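Local coordinates for cytidylate kinase-like family protein (Eubacterium ventriosum, PDB 3FDI) that is of unknown function but, as a cytidylate kinase-like member of the P-loop NTPase clan, probably transfers phosphate from a nucleoside triphosphate, at residues 81-84 with 85-89; 131-134 with 135-139; 144-147 with 148-151. All coordinates share one frame; numbering follows the deposited sequence.

Of these three helical turns, two adjoin and one stands apart. Contacts 2 and 3 belong to successive helices, 127-138 and 142-163, that pack against each other; the centres of the two contacts are about 10 Å apart, Thr-131 CG2 meets Leu-146 CD1 at 3.3 Å, and Met-135 CG meets Ala-145 CB at 3.6 Å. Contact 2 carries the arginine that holds a sulfate lodged in the glycine-rich loop, probably marking a phosphate position of the nucleotide site. Contact 1, on helix 81-95, has its nearest atoms about 19 Å from contact 2 and about 17 Å from contact 3, though the far end of helix 142-163 reaches it through Tyr-159 and Tyr-163.

Contact 1: 81-84 with 85-89; sequences DIAI and RQFNF
The ring of Phe-87 lies over the carbonyl oxygen of Ala-83, one turn earlier in helix 81-95 of this P-loop kinase-like fold. Ala-83 O sits 3.1 Å above the ring plane, shifted toward the rim, and the same oxygen takes the backbone N-H of Phe-87 at 2.9 Å. The first torsion puts the ring there: CG stands beside the backbone N, anti to the carbonyl carbon (chi1 -65°), and the ring is laid back along the helix toward its N-terminal end. Farther out, CE2 rests on the methyl CB of Ala-83 at 4.1 Å. Tyr-163 of helix 142-163 meets the ring edge-to-face, and helix 60-66 adds Pro-61 and Met-62. A serine here would probably leave Ala-83 CB and the Tyr-163 ring without their aromatic partner and open a gap among these three helices.

Gln-86 follows the same course over the preceding carbonyl, its CG 3.1 Å from Ile-82 O. Its extended chain runs alongside Ile-82, both pointing the same way, with NE2 3.9 Å from the branch methyl CG2. The amide itself is engaged elsewhere: OE1 accepts from Arg-106, while NE2 makes a weak bond to Asp-41.

Arg-85 lays its CG 3.1 Å from Asp-81 O. The opposite charges of the pair do not meet, Asp-81 OD2 and Arg-85 NE remaining 6.2 Å apart. Asn-88 swings the other way (chi1 -162°): OD1 bonds forward to Arg-91 NH2, while its CB sits 3.2 Å from Ile-84 O.

Contact 2: 131-134 with 135-139; sequences TKRV and MEREG. With SO4 (sulfate ion), chain G.
Met-135, Glu-136, Arg-137 and Glu-138 each donate their backbone N-H to the carbonyl four residues back, from Thr-131 through Val-134, toward the C-terminal end of helix 127-138; Gly-139 leaves right-handed helical geometry with a positive phi of 55°. Arg-137 carries the polar end of the contact. Its CG lies anti to the backbone N (chi1 163°), and a bend at chi3 brings the guanidinium back along the helix to a sulfate. NH1 gives a short bond of 2.6 Å to sulfate O4, which lies in the guanidinium plane at its edge, while NH2 reaches sulfate O2 at 3.1 Å. Two bonds to two oxygens should fix the rotation of the group, and Phe-15 adds a cation-pi contact.

Arg-133 passes across it obliquely, the two guanidinium planes 34° apart, and the touching is done by its methylene CD, 3.4 Å from Arg-137 NH1. Its own NE is bonded to Gly-16 O. Round the side facing helix 142-163, selenomethionine Met-135 runs beside Thr-131, with SE 4.2 Å from Thr-131 OG1.

The same sulfate, probably from the crystallisation liquor, takes backbone N-H groups from Gly-16, Gly-18, Gly-19 and His-20. An anion cradled by such a loop and also gripped by an arginine from a separate helix is characteristic of the phosphate site of P-loop kinases, and Arg-137 is consistent with a lid arginine.

Contact 3: 144-147 with 148-151; sequences TALN and MMKK
Met-149, a selenomethionine, lies back along helix 142-163 over the turn that precedes it. Its CB sits above two carbonyl oxygens at once, 3.6 Å from Ala-145 O and 3.7 Å from Leu-146 O. CG, held beside the backbone N by a chi1 of -76°, comes to 3.4 Å from Ala-145 O, which also receives the residue's own N-H. SE is still 3.7 Å from Ala-145 O and touches Leu-146 CG at 4.1 Å; the side chains of Met-149 and Leu-146 lie side by side, pointing the same way. A bend at chi3 of Met-149 (51°) turns the terminal methyl, leaving Met-149 CE 4.4 Å from Leu-146 CG. The side chain also packs on Lys-130 of helix 127-138 and on Phe-15 of the glycine-rich loop, filling the seam between the two helices.

On another side of the helix, Met-148 and Thr-144 share an almost straight backbone bond, N to O 2.8 Å with 178° at the hydrogen. Their side chains cross there, but the modelled position of the Met-148 methyl is doubtful. Both residues pack on Pro-68 of a second subunit. Lys-151 continues this face: its NZ donates to the carbonyl oxygens of Phe-64 and Ile-67 of the second subunit, and its ammonium also makes a cation-pi contact with Phe-64.

Near the start of the helix, Asp-141 OD1 accepts the N-H of Thr-144, as an N-cap side chain does. The contact belongs to two successive helices joined by a short turn, one flank of the second packed on helix 127-138 near the phosphate-binding loop, another at the subunit interface.

Contact 1: 81-84 with 85-89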
loop_
_atom_site.group_PDB
_atom_site.type_symbol
_atom_site.label_atom_id
_atom_site.label_comp_id
_atom_site.label_asym_id
_atom_site.label_seq_id
_atom_site.Cartn_x
_atom_site.Cartn_y
_atom_site.Cartn_z
ATOM N N ASP B 81 -14.197 -22.206 4.031
ATOM C CA ASP B 81 -13.941 -23.640 4.062
ATOM C C ASP B 81 -13.403 -24.163 2.729
ATOM O O ASP B 81 -12.611 -25.120 2.695
ATOM C CB ASP B 81 -15.237 -24.376 4.344
ATOM C CG ASP B 81 -15.711 -24.205 5.767
ATOM O OD1 ASP B 81 -14.913 -23.713 6.604
ATOM O OD2 ASP B 81 -16.881 -24.570 6.045
ATOM N N ILE B 82 -13.881 -23.571 1.633
ATOM C CA ILE B 82 -13.440 -23.967 0.307
ATOM C C ILE B 82 -11.942 -23.717 0.169
ATOM O O ILE B 82 -11.229 -24.542 -0.393
ATOM C CB ILE B 82 -14.175 -23.197 -0.825
ATOM C CG1 ILE B 82 -15.627 -23.656 -0.922
ATOM C CG2 ILE B 82 -13.514 -23.450 -2.149
ATOM C CD1 ILE B 82 -16.433 -22.854 -1.929
ATOM N N ALA B 83 -11.494 -22.564 0.671
ATOM C CA ALA B 83 -10.137 -22.121 0.517
ATOM C C ALA B 83 -9.197 -23.097 1.194
ATOM O O ALA B 83 -8.201 -23.493 0.610
ATOM C CB ALA B 83 -9.964 -20.701 1.079
ATOM N N ILE B 84 -9.535 -23.498 2.421
ATOM C CA ILE B 84 -8.770 -24.485 3.158
ATOM C C ILE B 84 -8.605 -25.815 2.423
ATOM O O ILE B 84 -7.540 -26.453 2.443
ATOM C CB ILE B 84 -9.397 -24.779 4.532
ATOM C CG1 ILE B 84 -9.136 -23.638 5.519
ATOM C CG2 ILE B 84 -8.818 -26.041 5.112
ATOM C CD1 ILE B 84 -10.026 -23.805 6.811
ATOM N N ARG B 85 -9.680 -26.255 1.803
ATOM C CA ARG B 85 -9.646 -27.529 1.141
ATOM C C ARG B 85 -8.741 -27.456 -0.064
ATOM O O ARG B 85 -8.010 -28.408 -0.343
ATOM C CB ARG B 85 -11.044 -27.966 0.735
ATOM C CG ARG B 85 -12.023 -28.029 1.877
ATOM C CD ARG B 85 -13.322 -28.713 1.478
ATOM N NE ARG B 85 -14.129 -29.024 2.657
ATOM C CZ ARG B 85 -14.886 -30.123 2.814
ATOM N NH1 ARG B 85 -14.938 -31.062 1.877
ATOM N NH2 ARG B 85 -15.585 -30.312 3.939
ATOM N N GLN B 86 -8.766 -26.320 -0.756
ATOM C CA GLN B 86 -7.961 -26.175 -1.918
ATOM C C GLN B 86 -6.511 -26.043 -1.523
ATOM O O GLN B 86 -5.629 -26.545 -2.216
ATOM C CB GLN B 86 -8.382 -24.961 -2.698
ATOM C CG GLN B 86 -9.818 -24.999 -3.086
ATOM C CD GLN B 86 -10.171 -24.000 -4.134
ATOM O OE1 GLN B 86 -9.658 -22.897 -4.155
ATOM N NE2 GLN B 86 -11.091 -24.375 -4.999
ATOM N N PHE B 87 -6.244 -25.309 -0.437
ATOM C CA PHE B 87 -4.862 -25.142 0.046
ATOM C C PHE B 87 -4.330 -26.512 0.423
ATOM O O PHE B 87 -3.241 -26.904 0.016
ATOM C CB PHE B 87 -4.761 -24.234 1.278
ATOM C CG PHE B 87 -5.156 -22.811 1.045
ATOM C CD1 PHE B 87 -5.088 -22.225 -0.225
ATOM C CD2 PHE B 87 -5.563 -22.032 2.109
ATOM C CE1 PHE B 87 -5.456 -20.916 -0.424
ATOM C CE2 PHE B 87 -5.939 -20.730 1.918
ATOM C CZ PHE B 87 -5.865 -20.156 0.641
ATOM N N ASN B 88 -5.153 -27.255 1.141
ATOM C CA ASN B 88 -4.725 -28.547 1.572
ATOM C C ASN B 88 -4.492 -29.543 0.415
ATOM O O ASN B 88 -3.510 -30.313 0.468
ATOM C CB ASN B 88 -5.673 -29.087 2.580
ATOM C CG ASN B 88 -5.064 -30.197 3.371
ATOM O OD1 ASN B 88 -3.858 -30.164 3.703
ATOM N ND2 ASN B 88 -5.866 -31.222 3.648
ATOM N N PHE B 89 -5.356 -29.514 -0.619
ATOM C CA PHE B 89 -5.122 -30.275 -1.861
ATOM C C PHE B 89 -3.748 -29.992 -2.400
ATOM O O PHE B 89 -3.021 -30.893 -2.746
ATOM C CB PHE B 89 -6.176 -29.959 -2.942
ATOM C CG PHE B 89 -5.955 -30.666 -4.272
ATOM C CD1 PHE B 89 -6.615 -31.844 -4.569
ATOM C CD2 PHE B 89 -5.149 -30.111 -5.234
ATOM C CE1 PHE B 89 -6.408 -32.497 -5.805
ATOM C CE2 PHE B 89 -4.943 -30.738 -6.448
ATOM C CZ PHE B 89 -5.554 -31.922 -6.730
#

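Contact 2: 131-134 with 135-139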
loop_
_atom_site.group_PDB
_atom_site.type_symbol
_atom_site.label_atom_id
_atom_site.label_comp_id
_atom_site.label_asym_id
_atom_site.label_seq_id
_atom_site.Cartn_x
_atom_site.Cartn_y
_atom_site.Cartn_z
ATOM N N THR B 131 -5.264 -5.566 -23.539
ATOM C CA THR B 131 -6.597 -5.181 -23.984
ATOM C C THR B 131 -6.901 -5.870 -25.292
ATOM O O THR B 131 -8.040 -6.272 -25.558
ATOM C CB THR B 131 -6.854 -3.635 -24.097
ATOM O OG1 THR B 131 -6.770 -3.203 -25.464
ATOM C CG2 THR B 131 -5.955 -2.828 -23.226
ATOM N N LYS B 132 -5.881 -6.039 -26.116
ATOM C CA LYS B 132 -6.108 -6.681 -27.396
ATOM C C LYS B 132 -6.464 -8.125 -27.086
ATOM O O LYS B 132 -7.488 -8.622 -27.552
ATOM C CB LYS B 132 -4.901 -6.541 -28.351
ATOM C CG LYS B 132 -5.136 -5.563 -29.564
ATOM C CD LYS B 132 -3.844 -4.960 -30.136
ATOM C CE LYS B 132 -3.097 -4.105 -29.086
ATOM N NZ LYS B 132 -1.960 -3.326 -29.641
ATOM N N ARG B 133 -5.677 -8.787 -26.236
ATOM C CA ARG B 133 -5.925 -10.217 -25.977
ATOM C C ARG B 133 -7.309 -10.442 -25.378
ATOM O O ARG B 133 -7.989 -11.383 -25.769
ATOM C CB ARG B 133 -4.829 -10.868 -25.104
ATOM C CG ARG B 133 -5.268 -12.204 -24.442
ATOM C CD ARG B 133 -4.119 -13.078 -23.968
ATOM N NE ARG B 133 -2.855 -12.367 -24.016
ATOM C CZ ARG B 133 -1.823 -12.679 -24.795
ATOM N NH1 ARG B 133 -0.737 -11.916 -24.742
ATOM N NH2 ARG B 133 -1.850 -13.750 -25.602
ATOM N N VAL B 134 -7.708 -9.572 -24.444
ATOM C CA VAL B 134 -9.014 -9.665 -23.768
ATOM C C VAL B 134 -10.237 -9.419 -24.710
ATOM O O VAL B 134 -11.212 -10.183 -24.683
ATOM C CB VAL B 134 -9.085 -8.689 -22.547
ATOM C CG1 VAL B 134 -10.480 -8.629 -21.958
ATOM C CG2 VAL B 134 -8.039 -9.093 -21.446
HETATM N N MSE B 135 -10.208 -8.341 -25.495
HETATM C CA MSE B 135 -11.293 -8.079 -26.477
HETATM C C MSE B 135 -11.512 -9.267 -27.406
HETATM O O MSE B 135 -12.639 -9.719 -27.608
HETATM C CB MSE B 135 -10.972 -6.857 -27.334
HETATM C CG MSE B 135 -10.860 -5.575 -26.552
HETATM SE SE MSE B 135 -10.134 -4.239 -27.724
HETATM C CE MSE B 135 -11.714 -4.052 -28.938
ATOM N N GLU B 136 -10.406 -9.751 -27.953
ATOM C CA GLU B 136 -10.375 -10.919 -28.813
ATOM C C GLU B 136 -10.847 -12.160 -28.104
ATOM O O GLU B 136 -11.530 -12.968 -28.705
ATOM C CB GLU B 136 -8.953 -11.170 -29.332
ATOM C CG GLU B 136 -8.871 -12.195 -30.494
ATOM C CD GLU B 136 -7.539 -12.116 -31.288
ATOM O OE1 GLU B 136 -6.842 -11.071 -31.244
ATOM O OE2 GLU B 136 -7.178 -13.110 -31.967
ATOM N N ARG B 137 -10.457 -12.338 -26.844
ATOM C CA ARG B 137 -10.852 -13.520 -26.094
ATOM C C ARG B 137 -12.333 -13.433 -25.778
ATOM O O ARG B 137 -13.045 -14.399 -25.963
ATOM C CB ARG B 137 -10.036 -13.667 -24.800
ATOM C CG ARG B 137 -10.644 -14.628 -23.757
ATOM C CD ARG B 137 -10.046 -14.379 -22.353
ATOM N NE ARG B 137 -8.607 -14.482 -22.436
ATOM C CZ ARG B 137 -7.736 -14.043 -21.528
ATOM N NH1 ARG B 137 -6.450 -14.220 -21.763
ATOM N NH2 ARG B 137 -8.125 -13.438 -20.407
ATOM N N GLU B 138 -12.787 -12.274 -25.316
ATOM C CA GLU B 138 -14.110 -12.154 -24.707
ATOM C C GLU B 138 -15.175 -11.458 -25.578
ATOM O O GLU B 138 -16.274 -11.129 -25.087
ATOM C CB GLU B 138 -13.988 -11.445 -23.347
ATOM C CG GLU B 138 -13.145 -12.194 -22.291
ATOM C CD GLU B 138 -13.792 -13.517 -21.817
ATOM O OE1 GLU B 138 -13.735 -13.847 -20.604
ATOM O OE2 GLU B 138 -14.356 -14.242 -22.658
ATOM N N GLY B 139 -14.864 -11.252 -26.863
ATOM C CA GLY B 139 -15.819 -10.696 -27.827
ATOM C C GLY B 139 -16.370 -9.380 -27.335
ATOM O O GLY B 139 -17.567 -9.136 -27.403
HETATM S S SO4 G . -4.655 -14.458 -18.662
HETATM O O1 SO4 G . -4.610 -15.915 -18.504
HETATM O O2 SO4 G . -5.923 -13.893 -18.209
HETATM O O3 SO4 G . -3.556 -14.028 -17.772
HETATM O O4 SO4 G . -4.400 -14.129 -20.099
#

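Contact 3: 144-147 with 148-151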
loop_
_atom_site.group_PDB
_atom_site.type_symbol
_atom_site.label_atom_id
_atom_site.label_comp_id
_atom_site.label_asym_id
_atom_site.label_seq_id
_atom_site.Cartn_x
_atom_site.Cartn_y
_atom_site.Cartn_z
ATOM N N THR B 144 -15.002 -2.143 -22.162
ATOM C CA THR B 144 -15.266 -3.307 -21.337
ATOM C C THR B 144 -13.987 -4.071 -20.981
ATOM O O THR B 144 -13.798 -4.424 -19.839
ATOM C CB THR B 144 -16.230 -4.240 -22.029
ATOM O OG1 THR B 144 -17.387 -3.495 -22.370
ATOM C CG2 THR B 144 -16.658 -5.392 -21.106
ATOM N N ALA B 145 -13.135 -4.319 -21.970
ATOM C CA ALA B 145 -11.886 -5.019 -21.763
ATOM C C ALA B 145 -11.175 -4.396 -20.605
ATOM O O ALA B 145 -10.773 -5.093 -19.670
ATOM C CB ALA B 145 -11.034 -4.945 -23.000
ATOM N N LEU B 146 -11.026 -3.077 -20.628
ATOM C CA LEU B 146 -10.235 -2.441 -19.573
ATOM C C LEU B 146 -10.883 -2.464 -18.186
ATOM O O LEU B 146 -10.188 -2.534 -17.178
ATOM C CB LEU B 146 -9.742 -1.034 -19.963
ATOM C CG LEU B 146 -8.317 -1.100 -20.552
ATOM C CD1 LEU B 146 -8.374 -0.946 -22.071
ATOM C CD2 LEU B 146 -7.341 -0.090 -19.934
ATOM N N ASN B 147 -12.203 -2.421 -18.153
ATOM C CA ASN B 147 -12.952 -2.578 -16.922
ATOM C C ASN B 147 -12.819 -3.973 -16.400
ATOM O O ASN B 147 -12.564 -4.156 -15.246
ATOM C CB ASN B 147 -14.427 -2.264 -17.159
ATOM C CG ASN B 147 -14.681 -0.785 -17.262
ATOM O OD1 ASN B 147 -13.847 0.023 -16.865
ATOM N ND2 ASN B 147 -15.838 -0.413 -17.778
HETATM N N MSE B 148 -12.994 -4.967 -17.252
HETATM C CA MSE B 148 -12.738 -6.341 -16.828
HETATM C C MSE B 148 -11.344 -6.523 -16.240
HETATM O O MSE B 148 -11.170 -7.189 -15.225
HETATM C CB MSE B 148 -12.900 -7.275 -18.003
HETATM C CG MSE B 148 -14.287 -7.776 -18.129
HETATM SE SE MSE B 148 -14.292 -8.793 -19.736
HETATM C CE MSE B 148 -14.511 -7.271 -20.939
HETATM N N MSE B 149 -10.352 -5.929 -16.873
HETATM C CA MSE B 149 -8.981 -6.133 -16.443
HETATM C C MSE B 149 -8.841 -5.598 -15.015
HETATM O O MSE B 149 -8.370 -6.298 -14.142
HETATM C CB MSE B 149 -7.979 -5.460 -17.400
HETATM C CG MSE B 149 -7.758 -6.222 -18.716
HETATM SE SE MSE B 149 -7.130 -5.042 -20.115
HETATM C CE MSE B 149 -5.697 -4.276 -19.125
ATOM N N LYS B 150 -9.339 -4.388 -14.775
ATOM C CA LYS B 150 -9.252 -3.774 -13.450
ATOM C C LYS B 150 -10.065 -4.528 -12.374
ATOM O O LYS B 150 -9.694 -4.554 -11.203
ATOM C CB LYS B 150 -9.668 -2.303 -13.559
ATOM C CG LYS B 150 -10.194 -1.620 -12.301
ATOM C CD LYS B 150 -10.870 -0.331 -12.744
ATOM C CE LYS B 150 -11.369 0.466 -11.563
ATOM N NZ LYS B 150 -12.239 1.600 -11.986
ATOM N N LYS B 151 -11.157 -5.155 -12.758
ATOM C CA LYS B 151 -11.976 -5.851 -11.776
ATOM C C LYS B 151 -11.349 -7.164 -11.325
ATOM O O LYS B 151 -11.279 -7.468 -10.141
ATOM C CB LYS B 151 -13.363 -6.131 -12.343
ATOM C CG LYS B 151 -14.322 -6.644 -11.293
ATOM C CD LYS B 151 -15.603 -5.929 -11.397
ATOM C CE LYS B 151 -16.611 -6.337 -10.332
ATOM N NZ LYS B 151 -18.020 -5.924 -10.762
#